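Local coordinates for polyhedrin (Uranotaenia sapphirina cypovirus, PDB 4ZQX), which forms the crystalline matrix of the occlusion bodies that embed cypovirus particles, and binds ATP in this crystal, at residues M27-V32 and I174-P179; E59-I64 and N96-K101. All blocks are in the same frame, centred on the assembly; numbering follows the deposited sequence.

Interaction 1. Residues M27-V32 and I174-P179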
loop_
_atom_site.group_PDB
_atom_site.type_symbol
_atom_site.label_atom_id
_atom_site.label_comp_id
_atom_site.label_asym_id
_atom_site.label_seq_id
_atom_site.Cartn_x
_atom_site.Cartn_y
_atom_site.Cartn_z
ATOM N N MET A 27 -6.184 -2.723 -17.178
ATOM C CA MET A 27 -6.416 -4.166 -17.081
ATOM C C MET A 27 -7.141 -4.395 -15.763
ATOM O O MET A 27 -6.972 -3.604 -14.818
ATOM C CB MET A 27 -5.105 -4.947 -17.083
ATOM C CG MET A 27 -4.277 -4.773 -18.355
ATOM S SD MET A 27 -2.621 -5.493 -18.172
ATOM C CE MET A 27 -1.865 -4.273 -17.115
ATOM N N GLU A 28 -7.950 -5.454 -15.704
ATOM C CA GLU A 28 -8.778 -5.726 -14.528
ATOM C C GLU A 28 -8.467 -7.095 -13.937
ATOM O O GLU A 28 -8.322 -8.080 -14.669
ATOM C CB GLU A 28 -10.265 -5.683 -14.898
ATOM C CG GLU A 28 -10.699 -4.451 -15.663
ATOM C CD GLU A 28 -10.733 -3.174 -14.838
ATOM O OE1 GLU A 28 -10.766 -3.269 -13.599
ATOM O OE2 GLU A 28 -10.762 -2.075 -15.442
ATOM N N LEU A 29 -8.378 -7.155 -12.608
ATOM C CA LEU A 29 -8.174 -8.413 -11.883
ATOM C C LEU A 29 -9.221 -8.530 -10.769
ATOM O O LEU A 29 -9.343 -7.645 -9.926
ATOM C CB LEU A 29 -6.769 -8.453 -11.267
ATOM C CG LEU A 29 -6.453 -9.577 -10.269
ATOM C CD1 LEU A 29 -6.472 -10.941 -10.929
ATOM C CD2 LEU A 29 -5.107 -9.326 -9.595
ATOM N N VAL A 30 -9.993 -9.605 -10.792
ATOM C CA VAL A 30 -10.847 -9.954 -9.668
ATOM C C VAL A 30 -10.455 -11.313 -9.147
ATOM O O VAL A 30 -10.455 -12.297 -9.872
ATOM C CB VAL A 30 -12.332 -9.982 -10.042
ATOM C CG1 VAL A 30 -13.181 -10.433 -8.840
ATOM C CG2 VAL A 30 -12.778 -8.609 -10.504
ATOM N N ILE A 31 -10.106 -11.349 -7.872
ATOM C CA ILE A 31 -9.822 -12.600 -7.197
ATOM C C ILE A 31 -10.997 -12.943 -6.319
ATOM O O ILE A 31 -11.462 -12.098 -5.563
ATOM C CB ILE A 31 -8.561 -12.466 -6.342
ATOM C CG1 ILE A 31 -7.392 -12.082 -7.252
ATOM C CG2 ILE A 31 -8.281 -13.773 -5.584
ATOM C CD1 ILE A 31 -6.132 -11.760 -6.540
ATOM N N VAL A 32 -11.497 -14.171 -6.450
ATOM C CA VAL A 32 -12.594 -14.639 -5.617
ATOM C C VAL A 32 -12.161 -15.833 -4.784
ATOM O O VAL A 32 -11.715 -16.861 -5.331
ATOM C CB VAL A 32 -13.794 -15.089 -6.475
ATOM C CG1 VAL A 32 -14.974 -15.545 -5.590
ATOM C CG2 VAL A 32 -14.208 -13.981 -7.442
ATOM N N ILE A 174 -0.938 -14.291 -1.431
ATOM C CA ILE A 174 -1.021 -14.220 -2.887
ATOM C C ILE A 174 -0.230 -13.061 -3.452
ATOM O O ILE A 174 -0.294 -11.939 -2.936
ATOM C CB ILE A 174 -2.490 -14.034 -3.353
ATOM C CG1 ILE A 174 -3.357 -15.211 -2.911
ATOM C CG2 ILE A 174 -2.552 -13.886 -4.860
ATOM C CD1 ILE A 174 -4.838 -15.021 -3.251
ATOM N N ALA A 175 0.505 -13.331 -4.523
ATOM C CA ALA A 175 1.128 -12.272 -5.315
ATOM C C ALA A 175 0.847 -12.503 -6.792
ATOM O O ALA A 175 1.286 -13.497 -7.364
ATOM C CB ALA A 175 2.618 -12.229 -5.076
ATOM N N VAL A 176 0.108 -11.575 -7.382
ATOM C CA VAL A 176 -0.255 -11.627 -8.788
ATOM C C VAL A 176 0.366 -10.415 -9.462
ATOM O O VAL A 176 0.193 -9.285 -8.998
ATOM C CB VAL A 176 -1.788 -11.589 -8.968
ATOM C CG1 VAL A 176 -2.176 -11.670 -10.446
ATOM C CG2 VAL A 176 -2.410 -12.719 -8.231
ATOM N N ILE A 177 1.112 -10.659 -10.532
ATOM C CA ILE A 177 1.715 -9.597 -11.317
ATOM C C ILE A 177 1.187 -9.716 -12.735
ATOM O O ILE A 177 1.380 -10.755 -13.359
ATOM C CB ILE A 177 3.248 -9.733 -11.334
ATOM C CG1 ILE A 177 3.788 -9.674 -9.906
ATOM C CG2 ILE A 177 3.884 -8.601 -12.160
ATOM C CD1 ILE A 177 5.250 -10.026 -9.767
ATOM N N VAL A 178 0.528 -8.672 -13.235
ATOM C CA VAL A 178 -0.135 -8.709 -14.541
ATOM C C VAL A 178 0.375 -7.583 -15.427
ATOM O O VAL A 178 -0.089 -6.444 -15.306
ATOM C CB VAL A 178 -1.650 -8.543 -14.414
ATOM C CG1 VAL A 178 -2.313 -8.715 -15.765
ATOM C CG2 VAL A 178 -2.204 -9.537 -13.431
ATOM N N PRO A 179 1.333 -7.882 -16.326
ATOM C CA PRO A 179 1.899 -6.830 -17.183
ATOM C C PRO A 179 1.073 -6.597 -18.442
ATOM O O PRO A 179 0.401 -7.515 -18.932
ATOM C CB PRO A 179 3.286 -7.386 -17.565
ATOM C CG PRO A 179 3.372 -8.737 -17.006
ATOM C CD PRO A 179 2.019 -9.161 -16.545
#
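Two antiparallel sheets pack face to face here, Met27, Leu29 and Ile31 of one meeting Ile174, Val176 and Val178 of the other in a buried, mainly aliphatic layer. The two strand segments run nearly antiparallel, at 160°, with axes 8.9 Å apart, a spacing bridged by side chains and not by backbone pairing. Leu29 and Val176 meet tip to tip, Leu29 CD2 lying 3.8 Å from Val176 CG1. Val176 turns its other methyl, CG2, to Ile31 CD1 at 4.2 Å, the two side chains passing alongside with opposite headings. At the end of the layer Ile31 CG2 approaches Ile174 CD1 at 4.3 Å. Met27 closes the opposite end: bent at its last torsion (chi3 -74°), it brings CE to 3.3 Å from Val178 O, while SD rests 4.0 Å from Val178 CG1. Ile51 and Ile55 of strand 50-55, which neighbours 173-179 in its sheet, also cover this row. Phe104 and Leu106 of strand 101-107, next to strand 27-34, flank it on the other sheet, and the outward-facing Ala175 and Ile177 pack on Thr203 of a second subunit.

Interaction 2. Residues E59-I64 and N96-K101; sequences ELMWDI and NRIPKK
The guanidinium group of Arg97 and the indole of Trp62 lie in nearly parallel planes, 7° apart, yet they are not stacked: NH1 approaches the ring obliquely, 3.7 Å from CD1. One indole face carries Ile64 CG1, 3.6 Å above the plane and offset toward the rim, while the carbonyl oxygens of Trp62 and Ile64 sit at the guanidinium edge. The arrangement is an arginine bridging two backbone carbonyls of a facing loop, one solution to the problem of joining segments that lack regular pairing. NH1 donates to both, reaching Trp62 O at 2.9 Å and Ile64 O at 3.0 Å; each oxygen lies close to the guanidinium plane, although the donor stands above the carbonyl plane in both cases, and two acceptors on one nitrogen should hold the group's rotation. NH2 adds a weak bond to Ile64 O and a long, weak ion pair with Asp65. The extended arginine chain runs CB, CG and CD past Trp62 O. Met61, bent at chi2 and chi3, lies roughly perpendicular to the Arg97 side chain and sets SD 4.1 Å from Ile98 CG1. Pro99 CG touches Leu60 O at 3.6 Å. Beyond the segments, Tyr35 and Trp210 meet the indole, and Leu75 and Ile79 of helix 72-83 pack on Met61. The return bond runs from Trp62 N to Arg97 O, 2.9 Å long.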
loop_
_atom_site.group_PDB
_atom_site.type_symbol
_atom_site.label_atom_id
_atom_site.label_comp_id
_atom_site.label_asym_id
_atom_site.label_seq_id
_atom_site.Cartn_x
_atom_site.Cartn_y
_atom_site.Cartn_z
ATOM N N GLU A 59 -5.849 -11.462 5.267
ATOM C CA GLU A 59 -6.910 -10.876 4.464
ATOM C C GLU A 59 -7.710 -11.948 3.734
ATOM O O GLU A 59 -8.849 -11.719 3.338
ATOM C CB GLU A 59 -6.316 -9.876 3.448
ATOM C CG GLU A 59 -5.791 -8.597 4.086
ATOM C CD GLU A 59 -4.951 -7.734 3.139
ATOM O OE1 GLU A 59 -4.222 -8.276 2.285
ATOM O OE2 GLU A 59 -5.015 -6.498 3.271
ATOM N N LEU A 60 -7.105 -13.120 3.550
ATOM C CA LEU A 60 -7.729 -14.195 2.783
ATOM C C LEU A 60 -8.588 -15.104 3.635
ATOM O O LEU A 60 -9.290 -15.959 3.105
ATOM C CB LEU A 60 -6.663 -15.057 2.095
ATOM C CG LEU A 60 -6.341 -14.832 0.622
ATOM C CD1 LEU A 60 -5.370 -15.913 0.160
ATOM C CD2 LEU A 60 -7.589 -14.810 -0.247
ATOM N N MET A 61 -8.534 -14.947 4.953
ATOM C CA MET A 61 -9.403 -15.728 5.824
ATOM C C MET A 61 -10.826 -15.183 5.734
ATOM O O MET A 61 -11.017 -13.988 5.528
ATOM C CB MET A 61 -8.923 -15.629 7.274
ATOM C CG MET A 61 -7.492 -16.054 7.491
ATOM S SD MET A 61 -7.298 -17.830 7.395
ATOM C CE MET A 61 -7.763 -18.244 9.065
ATOM N N TRP A 62 -11.825 -16.045 5.877
ATOM C CA TRP A 62 -13.175 -15.554 6.079
ATOM C C TRP A 62 -13.208 -14.960 7.474
ATOM O O TRP A 62 -12.981 -15.660 8.465
ATOM C CB TRP A 62 -14.217 -16.661 5.931
ATOM C CG TRP A 62 -15.584 -16.158 6.174
ATOM C CD1 TRP A 62 -16.358 -16.384 7.266
ATOM C CD2 TRP A 62 -16.340 -15.302 5.310
ATOM N NE1 TRP A 62 -17.562 -15.726 7.137
ATOM C CE2 TRP A 62 -17.577 -15.062 5.940
ATOM C CE3 TRP A 62 -16.095 -14.727 4.056
ATOM C CZ2 TRP A 62 -18.565 -14.258 5.365
ATOM C CZ3 TRP A 62 -17.081 -13.943 3.482
ATOM C CH2 TRP A 62 -18.298 -13.717 4.134
ATOM N N ASP A 63 -13.483 -13.664 7.545
ATOM C CA ASP A 63 -13.220 -12.887 8.761
ATOM C C ASP A 63 -14.455 -12.332 9.475
ATOM O O ASP A 63 -14.361 -11.384 10.264
ATOM C CB ASP A 63 -12.213 -11.776 8.436
ATOM C CG ASP A 63 -12.612 -10.933 7.244
ATOM O OD1 ASP A 63 -13.482 -11.334 6.452
ATOM O OD2 ASP A 63 -12.026 -9.851 7.098
ATOM N N ILE A 64 -15.596 -12.966 9.243
ATOM C CA ILE A 64 -16.849 -12.540 9.860
ATOM C C ILE A 64 -17.256 -13.552 10.916
ATOM O O ILE A 64 -17.296 -14.760 10.651
ATOM C CB ILE A 64 -17.954 -12.393 8.798
ATOM C CG1 ILE A 64 -17.439 -11.559 7.620
ATOM C CG2 ILE A 64 -19.220 -11.769 9.393
ATOM C CD1 ILE A 64 -16.822 -10.203 8.000
ATOM N N ASN A 96 -12.528 -24.053 8.694
ATOM C CA ASN A 96 -13.792 -23.392 8.397
ATOM C C ASN A 96 -13.602 -22.030 7.731
ATOM O O ASN A 96 -14.508 -21.554 7.039
ATOM C CB ASN A 96 -14.607 -23.148 9.661
ATOM C CG ASN A 96 -15.152 -24.415 10.297
ATOM O OD1 ASN A 96 -15.068 -25.511 9.743
ATOM N ND2 ASN A 96 -15.757 -24.250 11.474
ATOM N N ARG A 97 -12.445 -21.396 7.946
ATOM C CA ARG A 97 -12.229 -20.009 7.510
ATOM C C ARG A 97 -11.183 -19.880 6.415
ATOM O O ARG A 97 -10.853 -18.770 5.996
ATOM C CB ARG A 97 -11.816 -19.132 8.704
ATOM C CG ARG A 97 -12.937 -18.988 9.749
ATOM C CD ARG A 97 -12.565 -18.084 10.935
ATOM N NE ARG A 97 -13.683 -17.972 11.869
ATOM C CZ ARG A 97 -14.738 -17.180 11.684
ATOM N NH1 ARG A 97 -14.809 -16.396 10.610
ATOM N NH2 ARG A 97 -15.725 -17.169 12.580
ATOM N N ILE A 98 -10.662 -21.015 5.964
ATOM C CA ILE A 98 -9.655 -21.040 4.909
ATOM C C ILE A 98 -10.410 -21.279 3.599
ATOM O O ILE A 98 -11.351 -22.074 3.575
ATOM C CB ILE A 98 -8.605 -22.145 5.189
ATOM C CG1 ILE A 98 -7.849 -21.829 6.487
ATOM C CG2 ILE A 98 -7.603 -22.274 4.061
ATOM C CD1 ILE A 98 -7.010 -22.961 6.990
ATOM N N PRO A 99 -10.024 -20.591 2.514
ATOM C CA PRO A 99 -10.737 -20.846 1.255
ATOM C C PRO A 99 -10.580 -22.291 0.794
ATOM O O PRO A 99 -9.512 -22.884 0.993
ATOM C CB PRO A 99 -10.037 -19.921 0.250
ATOM C CG PRO A 99 -9.305 -18.893 1.090
ATOM C CD PRO A 99 -8.979 -19.552 2.371
ATOM N N LYS A 100 -11.633 -22.839 0.194
ATOM C CA LYS A 100 -11.563 -24.118 -0.490
ATOM C C LYS A 100 -10.981 -23.950 -1.873
ATOM O O LYS A 100 -10.277 -24.823 -2.366
ATOM C CB LYS A 100 -12.958 -24.694 -0.688
ATOM C CG LYS A 100 -13.568 -25.353 0.508
ATOM C CD LYS A 100 -14.757 -26.201 0.061
ATOM C CE LYS A 100 -14.333 -27.624 -0.339
ATOM N NZ LYS A 100 -13.788 -28.425 0.816
ATOM N N LYS A 101 -11.325 -22.831 -2.508
ATOM C CA LYS A 101 -11.017 -22.593 -3.907
ATOM C C LYS A 101 -10.702 -21.117 -4.119
ATOM O O LYS A 101 -11.312 -20.255 -3.487
ATOM C CB LYS A 101 -12.234 -22.979 -4.751
ATOM C CG LYS A 101 -12.114 -22.622 -6.223
ATOM C CD LYS A 101 -13.214 -23.277 -7.085
ATOM C CE LYS A 101 -14.571 -22.623 -6.878
ATOM N NZ LYS A 101 -15.596 -23.104 -7.865
#

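Overall arrangement
The two contacts illustrate two ways of joining distant parts of a chain: interaction 1 joins sheets through mainly aliphatic side chains near the centre of the chain, whereas interaction 2 joins two largely irregular segments mainly through backbone carbonyls and one arginine. Their centres lie about 18 Å apart, yet they touch where Ile174 CD1 packs 3.6 Å from Leu60 CD1. Both segments of interaction 2 fall within the stretch of chain between the two strands of interaction 1. A second route runs through strand 27-34: Pro99 packs on Ala33, and Lys100 and Lys101 form a classic beta bulge opposite Glu34. Both contacts lie away from the ATP pocket, which includes Ser154, Arg158 and Ser234.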